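PDB 3E8X: putative NAD-dependent epimerase/dehydratase from Bacillus halodurans, which is of unknown function but binds NADP and probably belongs to the short-chain dehydrogenase/reductase family, being named a putative epimerase/dehydratase. Local coordinates for residues 88-96 with 106-114; 171-182 with 193-203. All coordinates share one frame; numbering follows the deposited sequence.

In the fold
From the N terminus the chain first builds strands 23-27, 47-52 and 68-71 in the parallel part of a mixed Rossmann-type sheet, and then strand 87-90, where contact 1 begins. Contact 1 closes the short loop by which the chain leaves that strand and enters helix 100-121, so it lies inside one beta-alpha-beta unit. After strand 125-129 and helix 145-160 comes strand 164-174, whose end opens contact 2; this closes an excursion through strand 181-185 back to strand 195-196 and helix 197-207. The two loops follow in series, neither nested nor crossed. Their centres are about 20 Å apart, yet both reach the same sheet and both meet NADP, contact 1 mainly at the adenosine side and contact 2 at the nicotinamide side.

Contact 1: residues 88-96 with 106-114; sequences VVFAAGSGP and IDLWGAIKT. With NAP (NADP nicotinamide-adenine-dinucleotide phosphate), chain B.
The Phe-90 ring lies against the helix backbone at Ala-111, whose CB stands over one ring face in a CH-pi contact, 3.8 Å from the centroid. Phe-90 CG is turned anti to the backbone N (chi1 -171°), which carries the ring from the strand end toward the helix; Ile-106 O faces the ring edge near CZ. In the conformer described, the Thr-114 side chain crosses that of Phe-90 at about a right angle, Thr-114 CG2 lying 3.6 Å from Phe-90 CD1, and Thr-114 OG1 donates to Ala-111 O. Farther along, Ile-106 sets CG2 beside the Gly-93 backbone, 3.8 Å from its C atom, while its CD1 reaches the adenine.

The polar part centres on Asp-107. Its OD2 receives Ser-94 N at 3.0 Å on the syn side, 25° out of the carboxylate plane, and OD1 is bonded to two waters. One of these donates to OD1 and accepts from Gly-95 N; the other lies between Ala-92 O and the ribose hydroxyls of the nicotinamide half. Gly-93 N donates to NADP O4B at 3.3 Å, so the turn after the strand forms a wall of the cofactor pocket.

Strand 88-90 runs nearly antiparallel to helix 106-114 (171°), their axes approaching to 10.1 Å, within a Rossmann beta-alpha-beta unit. Strands 23-27 and 125-129 flank this strand, while helix 145-160 and the second subunit pack against the helix.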
# COMPACT_ATOMS: atom_id res chain seq x y z
N VAL A 88 2.98 -21.13 -3.11
CA VAL A 88 3.39 -19.97 -3.91
C VAL A 88 4.56 -19.33 -3.26
O VAL A 88 4.56 -19.16 -2.07
CB VAL A 88 2.25 -18.90 -4.03
CG1 VAL A 88 2.74 -17.68 -4.85
CG2 VAL A 88 1.00 -19.50 -4.70
N VAL A 89 5.57 -18.97 -4.06
CA VAL A 89 6.68 -18.11 -3.55
C VAL A 89 6.59 -16.78 -4.33
O VAL A 89 6.66 -16.78 -5.57
CB VAL A 89 8.06 -18.78 -3.71
CG1 VAL A 89 9.22 -17.82 -3.35
CG2 VAL A 89 8.06 -20.11 -2.83
N PHE A 90 6.38 -15.68 -3.61
CA PHE A 90 6.38 -14.37 -4.26
C PHE A 90 7.82 -13.82 -4.24
O PHE A 90 8.33 -13.33 -3.19
CB PHE A 90 5.39 -13.40 -3.60
CG PHE A 90 5.21 -12.11 -4.38
CD1 PHE A 90 4.31 -12.05 -5.44
CD2 PHE A 90 6.00 -11.01 -4.14
CE1 PHE A 90 4.16 -10.87 -6.18
CE2 PHE A 90 5.85 -9.84 -4.88
CZ PHE A 90 4.95 -9.79 -5.89
N ALA A 91 8.48 -13.92 -5.40
CA ALA A 91 9.85 -13.47 -5.58
C ALA A 91 9.95 -12.36 -6.66
O ALA A 91 11.03 -12.15 -7.21
CB ALA A 91 10.78 -14.68 -5.92
N ALA A 92 8.84 -11.67 -6.94
CA ALA A 92 8.79 -10.65 -7.99
C ALA A 92 9.14 -9.28 -7.44
O ALA A 92 9.06 -9.00 -6.24
CB ALA A 92 7.40 -10.62 -8.65
N GLY A 93 9.50 -8.39 -8.35
CA GLY A 93 9.90 -7.05 -7.98
C GLY A 93 10.11 -6.25 -9.24
O GLY A 93 10.54 -6.80 -10.27
N SER A 94 9.82 -4.96 -9.16
CA SER A 94 10.01 -4.06 -10.30
C SER A 94 11.51 -3.81 -10.64
O SER A 94 11.88 -3.59 -11.81
CB SER A 94 9.30 -2.74 -9.99
OG SER A 94 9.93 -2.04 -8.94
N GLY A 95 12.36 -3.81 -9.60
CA GLY A 95 13.79 -3.51 -9.73
C GLY A 95 14.16 -2.02 -9.79
O GLY A 95 13.29 -1.16 -10.01
N PRO A 96 15.47 -1.71 -9.60
CA PRO A 96 15.93 -0.30 -9.55
C PRO A 96 15.91 0.50 -10.88
O PRO A 96 16.25 1.67 -10.86
CB PRO A 96 17.37 -0.40 -9.01
CG PRO A 96 17.59 -1.85 -8.65
CD PRO A 96 16.60 -2.65 -9.43
N ILE A 106 3.89 -3.65 -8.81
CA ILE A 106 4.44 -5.01 -8.74
C ILE A 106 4.67 -5.45 -7.28
O ILE A 106 4.01 -6.35 -6.79
CB ILE A 106 5.74 -5.16 -9.58
CG1 ILE A 106 5.48 -4.70 -11.02
CG2 ILE A 106 6.32 -6.60 -9.54
CD1 ILE A 106 4.47 -5.50 -11.79
N ASP A 107 5.58 -4.78 -6.59
CA ASP A 107 5.99 -5.23 -5.28
C ASP A 107 4.83 -5.22 -4.28
O ASP A 107 4.80 -6.05 -3.36
CB ASP A 107 7.18 -4.39 -4.73
CG ASP A 107 8.36 -4.32 -5.70
OD1 ASP A 107 9.49 -4.65 -5.30
OD2 ASP A 107 8.15 -3.95 -6.88
N LEU A 108 3.92 -4.25 -4.42
CA LEU A 108 2.84 -4.09 -3.44
C LEU A 108 1.53 -4.69 -3.98
O LEU A 108 1.01 -5.68 -3.45
CB LEU A 108 2.66 -2.63 -3.05
CG LEU A 108 1.49 -2.27 -2.11
CD1 LEU A 108 1.40 -3.21 -0.89
CD2 LEU A 108 1.52 -0.80 -1.62
N TRP A 109 1.02 -4.06 -5.05
CA TRP A 109 -0.29 -4.40 -5.59
C TRP A 109 -0.25 -5.81 -6.17
O TRP A 109 -1.15 -6.58 -5.92
CB TRP A 109 -0.71 -3.35 -6.60
CG TRP A 109 -2.04 -3.50 -7.24
CD1 TRP A 109 -2.29 -3.59 -8.57
CD2 TRP A 109 -3.32 -3.49 -6.59
NE1 TRP A 109 -3.65 -3.65 -8.79
CE2 TRP A 109 -4.30 -3.60 -7.59
CE3 TRP A 109 -3.74 -3.40 -5.26
CZ2 TRP A 109 -5.69 -3.60 -7.31
CZ3 TRP A 109 -5.11 -3.39 -4.98
CH2 TRP A 109 -6.06 -3.51 -6.02
N GLY A 110 0.81 -6.15 -6.90
CA GLY A 110 1.01 -7.52 -7.43
C GLY A 110 1.00 -8.60 -6.37
O GLY A 110 0.38 -9.65 -6.55
N ALA A 111 1.68 -8.35 -5.25
CA ALA A 111 1.72 -9.25 -4.11
C ALA A 111 0.36 -9.40 -3.50
O ALA A 111 -0.06 -10.52 -3.20
CB ALA A 111 2.76 -8.78 -3.05
N ILE A 112 -0.33 -8.28 -3.33
CA ILE A 112 -1.70 -8.28 -2.81
C ILE A 112 -2.65 -9.13 -3.66
O ILE A 112 -3.40 -9.94 -3.12
CB ILE A 112 -2.28 -6.84 -2.63
CG1 ILE A 112 -1.53 -6.13 -1.46
CG2 ILE A 112 -3.83 -6.92 -2.49
CD1 ILE A 112 -1.92 -4.61 -1.22
N LYS A 113 -2.59 -8.97 -4.97
CA LYS A 113 -3.37 -9.82 -5.86
C LYS A 113 -2.95 -11.30 -5.82
O LYS A 113 -3.80 -12.16 -5.99
CB LYS A 113 -3.36 -9.26 -7.28
CG LYS A 113 -4.01 -7.82 -7.45
CD LYS A 113 -4.10 -7.34 -8.88
CE LYS A 113 -2.71 -6.98 -9.47
NZ LYS A 113 -2.75 -6.46 -10.90
N THR A 114 -1.66 -11.61 -5.61
CA THR A 114 -1.20 -13.02 -5.56
C THR A 114 -1.74 -13.71 -4.32
O THR A 114 -2.11 -14.89 -4.35
CB THR A 114 0.37 -13.16 -5.56
OG1 THR A 114 0.93 -12.59 -4.35
CG2 THR A 114 0.97 -12.52 -6.78
PA NAP B . 15.19 -9.40 -9.70
O1A NAP B . 14.87 -7.96 -10.08
O2A NAP B . 16.40 -10.09 -10.30
O5B NAP B . 13.82 -10.24 -9.93
C5B NAP B . 12.55 -9.63 -10.19
C4B NAP B . 11.70 -10.41 -11.20
O4B NAP B . 10.39 -9.83 -11.18
C3B NAP B . 12.19 -10.34 -12.67
O3B NAP B . 12.46 -11.63 -13.26
C2B NAP B . 11.03 -9.70 -13.43
O2B NAP B . 10.77 -10.21 -14.76
C1B NAP B . 9.86 -10.01 -12.48
N9A NAP B . 8.70 -9.14 -12.82
C8A NAP B . 8.72 -7.81 -12.97
N7A NAP B . 7.48 -7.39 -13.32
C5A NAP B . 6.70 -8.49 -13.39
C6A NAP B . 5.35 -8.70 -13.70
N6A NAP B . 4.55 -7.65 -14.01
N1A NAP B . 4.83 -9.95 -13.72
C2A NAP B . 5.62 -10.99 -13.42
N3A NAP B . 6.92 -10.82 -13.12
C4A NAP B . 7.48 -9.59 -13.09
O3 NAP B . 15.36 -9.43 -8.07
PN NAP B . 16.25 -10.45 -7.16
O1N NAP B . 17.62 -9.85 -7.06
O2N NAP B . 15.91 -11.85 -7.64
O5D NAP B . 15.71 -10.23 -5.66
C5D NAP B . 14.49 -10.81 -5.22
C4D NAP B . 13.78 -9.78 -4.35
O4D NAP B . 14.54 -9.48 -3.18
C3D NAP B . 13.59 -8.46 -5.09
O3D NAP B . 12.40 -8.54 -5.88
C2D NAP B . 13.64 -7.41 -3.97
O2D NAP B . 12.36 -6.89 -3.66
C1D NAP B . 14.19 -8.15 -2.74
N1N NAP B . 15.35 -7.51 -2.05
C2N NAP B . 16.39 -6.97 -2.72
C3N NAP B . 17.47 -6.38 -2.02
C7N NAP B . 18.68 -5.80 -2.72
O7N NAP B . 19.72 -5.62 -2.06
N7N NAP B . 18.60 -5.55 -4.04
C4N NAP B . 17.45 -6.37 -0.62
C5N NAP B . 16.38 -6.94 0.04
C6N NAP B . 15.35 -7.50 -0.70
P2B NAP B . 11.74 -9.99 -16.06
O1X NAP B . 12.74 -11.11 -16.04
O2X NAP B . 10.78 -10.10 -17.25
O3X NAP B . 12.37 -8.64 -15.81
O HOH W 1 9.85 -7.20 -4.65
O HOH W 2 11.63 -3.54 -6.62

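Contact 2: residues 171-182 with 193-203; sequences GPLSNEESTGKV and RSITRHDVAKV. With NAP (NADP nicotinamide-adenine-dinucleotide phosphate), chain B.
Arg-197 starts with CG beside its backbone N (chi1 -70°) and then runs extended from CG to NE, which carries the guanidinium along Leu-173 to the cofactor. Leu-173 CB sits over the centre of one guanidinium face, 3.7 Å above it. Arg-197 NE donates to the nicotinamide-side phosphate oxygen O1N at 2.6 Å, with a weak second bond from NH2, and NH1 meets Asn-175 OD1 at 2.9 Å from above the amide plane. Leu-173 N gives a nearly straight bond (174°) to the carboxamide oxygen O7N.

Behind these groups, 173-174 and 195-196 pair as short parallel strands of the Rossmann-type sheet: Ile-195 N binds Pro-172 O, Ser-174 N binds Ile-195 O, and Arg-197 N binds Ser-174 O. Leu-173 CD2 also packs on Val-200 CG2, 3.8 Å away.

Thr-196 is the N-cap of helix 197-207, its OG1 accepting from Asp-199 N and donating to Asp-199 OD2. That carboxylate in turn grips the backbone at 179-180. Thr-179 N reaches the syn lone pair of Asp-199 OD2 at 3.0 Å, and Gly-180 N meets Asp-199 OD1 at 2.9 Å, 32° out of plane. Asn-222 is a further partner of OD2. Val-182 CG1 lies 3.8 Å from Ile-195 CD1, and Val-182 also packs on Ile-227 and Val-230 of helix 227-232.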
# COMPACT_ATOMS: atom_id res chain seq x y z
N GLY A 171 18.68 -9.36 4.25
CA GLY A 171 19.55 -8.18 4.18
C GLY A 171 19.89 -7.78 2.75
O GLY A 171 19.38 -8.37 1.79
N PRO A 172 20.75 -6.76 2.60
CA PRO A 172 21.31 -6.35 1.31
C PRO A 172 21.79 -7.56 0.51
O PRO A 172 22.48 -8.40 1.05
CB PRO A 172 22.50 -5.46 1.72
CG PRO A 172 22.03 -4.83 3.06
CD PRO A 172 21.31 -5.97 3.73
N LEU A 173 21.39 -7.68 -0.75
CA LEU A 173 21.69 -8.86 -1.53
C LEU A 173 23.04 -8.73 -2.20
O LEU A 173 23.46 -7.64 -2.57
CB LEU A 173 20.57 -9.13 -2.55
CG LEU A 173 19.16 -9.39 -2.03
CD1 LEU A 173 18.17 -9.44 -3.17
CD2 LEU A 173 19.13 -10.70 -1.22
N SER A 174 23.76 -9.86 -2.31
CA SER A 174 25.02 -9.89 -3.02
C SER A 174 24.99 -11.02 -4.05
O SER A 174 24.16 -11.90 -4.00
CB SER A 174 26.19 -10.02 -2.02
OG SER A 174 26.81 -11.28 -2.04
N ASN A 175 25.92 -10.96 -4.99
CA ASN A 175 26.09 -11.98 -6.01
C ASN A 175 27.31 -12.87 -5.81
O ASN A 175 27.71 -13.59 -6.74
CB ASN A 175 26.09 -11.36 -7.41
CG ASN A 175 24.75 -10.76 -7.75
OD1 ASN A 175 23.70 -11.45 -7.66
ND2 ASN A 175 24.75 -9.47 -8.12
N GLU A 176 27.88 -12.89 -4.60
CA GLU A 176 28.90 -13.88 -4.26
C GLU A 176 28.32 -15.31 -4.30
O GLU A 176 27.09 -15.49 -4.25
CB GLU A 176 29.48 -13.59 -2.86
CG GLU A 176 30.07 -12.17 -2.67
CD GLU A 176 31.23 -11.87 -3.59
OE1 GLU A 176 31.93 -12.83 -4.00
OE2 GLU A 176 31.45 -10.67 -3.89
N GLU A 177 29.21 -16.30 -4.36
CA GLU A 177 28.84 -17.71 -4.32
C GLU A 177 28.28 -18.05 -2.92
O GLU A 177 28.57 -17.38 -1.91
CB GLU A 177 30.04 -18.63 -4.70
CG GLU A 177 30.66 -18.50 -6.13
CD GLU A 177 29.63 -18.64 -7.28
OE1 GLU A 177 28.96 -19.70 -7.39
OE2 GLU A 177 29.47 -17.66 -8.07
N SER A 178 27.42 -19.06 -2.88
CA SER A 178 26.80 -19.46 -1.63
C SER A 178 27.86 -19.81 -0.61
O SER A 178 28.87 -20.41 -0.98
CB SER A 178 25.91 -20.68 -1.86
OG SER A 178 26.61 -21.71 -2.52
N THR A 179 27.63 -19.42 0.65
CA THR A 179 28.39 -19.95 1.79
C THR A 179 27.62 -21.12 2.48
O THR A 179 28.22 -21.92 3.18
CB THR A 179 28.66 -18.89 2.88
OG1 THR A 179 27.47 -18.65 3.63
CG2 THR A 179 29.15 -17.59 2.27
N GLY A 180 26.29 -21.18 2.33
CA GLY A 180 25.47 -22.20 2.97
C GLY A 180 25.20 -21.91 4.44
O GLY A 180 24.62 -22.78 5.13
N LYS A 181 25.63 -20.74 4.93
CA LYS A 181 25.64 -20.43 6.37
C LYS A 181 25.06 -19.04 6.56
O LYS A 181 25.42 -18.09 5.84
CB LYS A 181 27.04 -20.52 6.99
CG LYS A 181 27.69 -21.92 7.02
CD LYS A 181 29.14 -21.90 7.62
CE LYS A 181 29.71 -23.33 7.81
NZ LYS A 181 30.95 -23.52 8.72
N VAL A 182 24.11 -18.95 7.50
CA VAL A 182 23.32 -17.75 7.73
C VAL A 182 23.21 -17.42 9.24
O VAL A 182 23.68 -18.19 10.10
CB VAL A 182 21.92 -17.82 7.04
CG1 VAL A 182 22.03 -17.98 5.49
CG2 VAL A 182 20.98 -18.91 7.65
N ARG A 193 25.92 -6.77 7.62
CA ARG A 193 26.29 -7.82 6.69
C ARG A 193 25.28 -7.89 5.54
O ARG A 193 24.22 -7.26 5.58
CB ARG A 193 26.39 -9.18 7.43
CG ARG A 193 27.65 -9.32 8.31
CD ARG A 193 28.04 -10.80 8.60
NE ARG A 193 28.44 -11.56 7.40
CZ ARG A 193 29.12 -12.72 7.42
NH1 ARG A 193 29.50 -13.28 8.56
NH2 ARG A 193 29.40 -13.32 6.27
N SER A 194 25.66 -8.65 4.52
CA SER A 194 24.89 -8.94 3.32
C SER A 194 24.43 -10.39 3.33
O SER A 194 24.80 -11.15 4.22
CB SER A 194 25.79 -8.75 2.10
OG SER A 194 25.55 -7.54 1.45
N ILE A 195 23.67 -10.79 2.31
CA ILE A 195 23.42 -12.20 2.09
C ILE A 195 23.46 -12.47 0.59
O ILE A 195 22.95 -11.67 -0.19
CB ILE A 195 22.05 -12.73 2.75
CG1 ILE A 195 21.93 -14.27 2.60
CG2 ILE A 195 20.76 -11.96 2.21
CD1 ILE A 195 20.88 -14.90 3.50
N THR A 196 24.06 -13.59 0.19
CA THR A 196 24.09 -13.94 -1.22
C THR A 196 22.68 -14.33 -1.69
O THR A 196 21.89 -14.88 -0.94
CB THR A 196 25.14 -15.02 -1.59
OG1 THR A 196 24.73 -16.32 -1.14
CG2 THR A 196 26.53 -14.68 -1.04
N ARG A 197 22.38 -14.03 -2.94
CA ARG A 197 21.13 -14.48 -3.52
C ARG A 197 20.98 -16.02 -3.55
O ARG A 197 19.85 -16.55 -3.46
CB ARG A 197 20.99 -13.88 -4.92
CG ARG A 197 20.74 -12.40 -4.93
CD ARG A 197 20.52 -11.88 -6.36
NE ARG A 197 20.02 -10.51 -6.38
CZ ARG A 197 20.79 -9.44 -6.23
NH1 ARG A 197 22.10 -9.55 -6.12
NH2 ARG A 197 20.24 -8.25 -6.23
N HIS A 198 22.10 -16.73 -3.72
CA HIS A 198 22.13 -18.20 -3.68
C HIS A 198 21.58 -18.69 -2.33
O HIS A 198 20.77 -19.59 -2.28
CB HIS A 198 23.54 -18.77 -3.82
CG HIS A 198 24.02 -18.90 -5.22
ND1 HIS A 198 23.51 -19.83 -6.10
CD2 HIS A 198 25.01 -18.24 -5.89
CE1 HIS A 198 24.14 -19.71 -7.26
NE2 HIS A 198 25.07 -18.77 -7.16
N ASP A 199 22.04 -18.07 -1.26
CA ASP A 199 21.72 -18.48 0.07
C ASP A 199 20.29 -18.15 0.44
O ASP A 199 19.66 -18.93 1.13
CB ASP A 199 22.74 -17.92 1.08
CG ASP A 199 24.11 -18.58 1.00
OD1 ASP A 199 24.16 -19.84 0.87
OD2 ASP A 199 25.14 -17.83 1.11
N VAL A 200 19.75 -17.02 -0.04
CA VAL A 200 18.33 -16.69 0.12
C VAL A 200 17.51 -17.80 -0.52
O VAL A 200 16.55 -18.26 0.07
CB VAL A 200 17.95 -15.31 -0.54
CG1 VAL A 200 16.42 -15.03 -0.45
CG2 VAL A 200 18.76 -14.20 0.09
N ALA A 201 17.89 -18.21 -1.74
CA ALA A 201 17.16 -19.25 -2.43
C ALA A 201 17.17 -20.56 -1.60
O ALA A 201 16.16 -21.25 -1.52
CB ALA A 201 17.69 -19.46 -3.87
N LYS A 202 18.34 -20.90 -1.04
CA LYS A 202 18.52 -22.07 -0.20
C LYS A 202 17.63 -22.04 1.05
O LYS A 202 17.03 -23.04 1.42
CB LYS A 202 20.00 -22.21 0.21
CG LYS A 202 20.87 -22.87 -0.81
CD LYS A 202 22.34 -22.86 -0.39
CE LYS A 202 23.30 -23.10 -1.56
NZ LYS A 202 23.04 -24.39 -2.24
N VAL A 203 17.57 -20.89 1.70
CA VAL A 203 16.70 -20.69 2.83
C VAL A 203 15.21 -20.93 2.48
O VAL A 203 14.54 -21.67 3.15
CB VAL A 203 16.86 -19.27 3.43
CG1 VAL A 203 15.78 -19.03 4.51
CG2 VAL A 203 18.28 -19.09 4.01
PA NAP B . 15.19 -9.40 -9.70
O1A NAP B . 14.87 -7.96 -10.08
O2A NAP B . 16.40 -10.09 -10.30
O5B NAP B . 13.82 -10.24 -9.93
C5B NAP B . 12.55 -9.63 -10.19
C4B NAP B . 11.70 -10.41 -11.20
O4B NAP B . 10.39 -9.83 -11.18
C3B NAP B . 12.19 -10.34 -12.67
O3B NAP B . 12.46 -11.63 -13.26
C2B NAP B . 11.03 -9.70 -13.43
O2B NAP B . 10.77 -10.21 -14.76
C1B NAP B . 9.86 -10.01 -12.48
N9A NAP B . 8.70 -9.14 -12.82
C8A NAP B . 8.72 -7.81 -12.97
N7A NAP B . 7.48 -7.39 -13.32
C5A NAP B . 6.70 -8.49 -13.39
C6A NAP B . 5.35 -8.70 -13.70
N6A NAP B . 4.55 -7.65 -14.01
N1A NAP B . 4.83 -9.95 -13.72
C2A NAP B . 5.62 -10.99 -13.42
N3A NAP B . 6.92 -10.82 -13.12
C4A NAP B . 7.48 -9.59 -13.09
O3 NAP B . 15.36 -9.43 -8.07
PN NAP B . 16.25 -10.45 -7.16
O1N NAP B . 17.62 -9.85 -7.06
O2N NAP B . 15.91 -11.85 -7.64
O5D NAP B . 15.71 -10.23 -5.66
C5D NAP B . 14.49 -10.81 -5.22
C4D NAP B . 13.78 -9.78 -4.35
O4D NAP B . 14.54 -9.48 -3.18
C3D NAP B . 13.59 -8.46 -5.09
O3D NAP B . 12.40 -8.54 -5.88
C2D NAP B . 13.64 -7.41 -3.97
O2D NAP B . 12.36 -6.89 -3.66
C1D NAP B . 14.19 -8.15 -2.74
N1N NAP B . 15.35 -7.51 -2.05
C2N NAP B . 16.39 -6.97 -2.72
C3N NAP B . 17.47 -6.38 -2.02
C7N NAP B . 18.68 -5.80 -2.72
O7N NAP B . 19.72 -5.62 -2.06
N7N NAP B . 18.60 -5.55 -4.04
C4N NAP B . 17.45 -6.37 -0.62
C5N NAP B . 16.38 -6.94 0.04
C6N NAP B . 15.35 -7.50 -0.70
P2B NAP B . 11.74 -9.99 -16.06
O1X NAP B . 12.74 -11.11 -16.04
O2X NAP B . 10.78 -10.10 -17.25
O3X NAP B . 12.37 -8.64 -15.81
O HOH W 3 23.95 -7.23 -5.70
O HOH W 4 24.47 -15.06 -4.95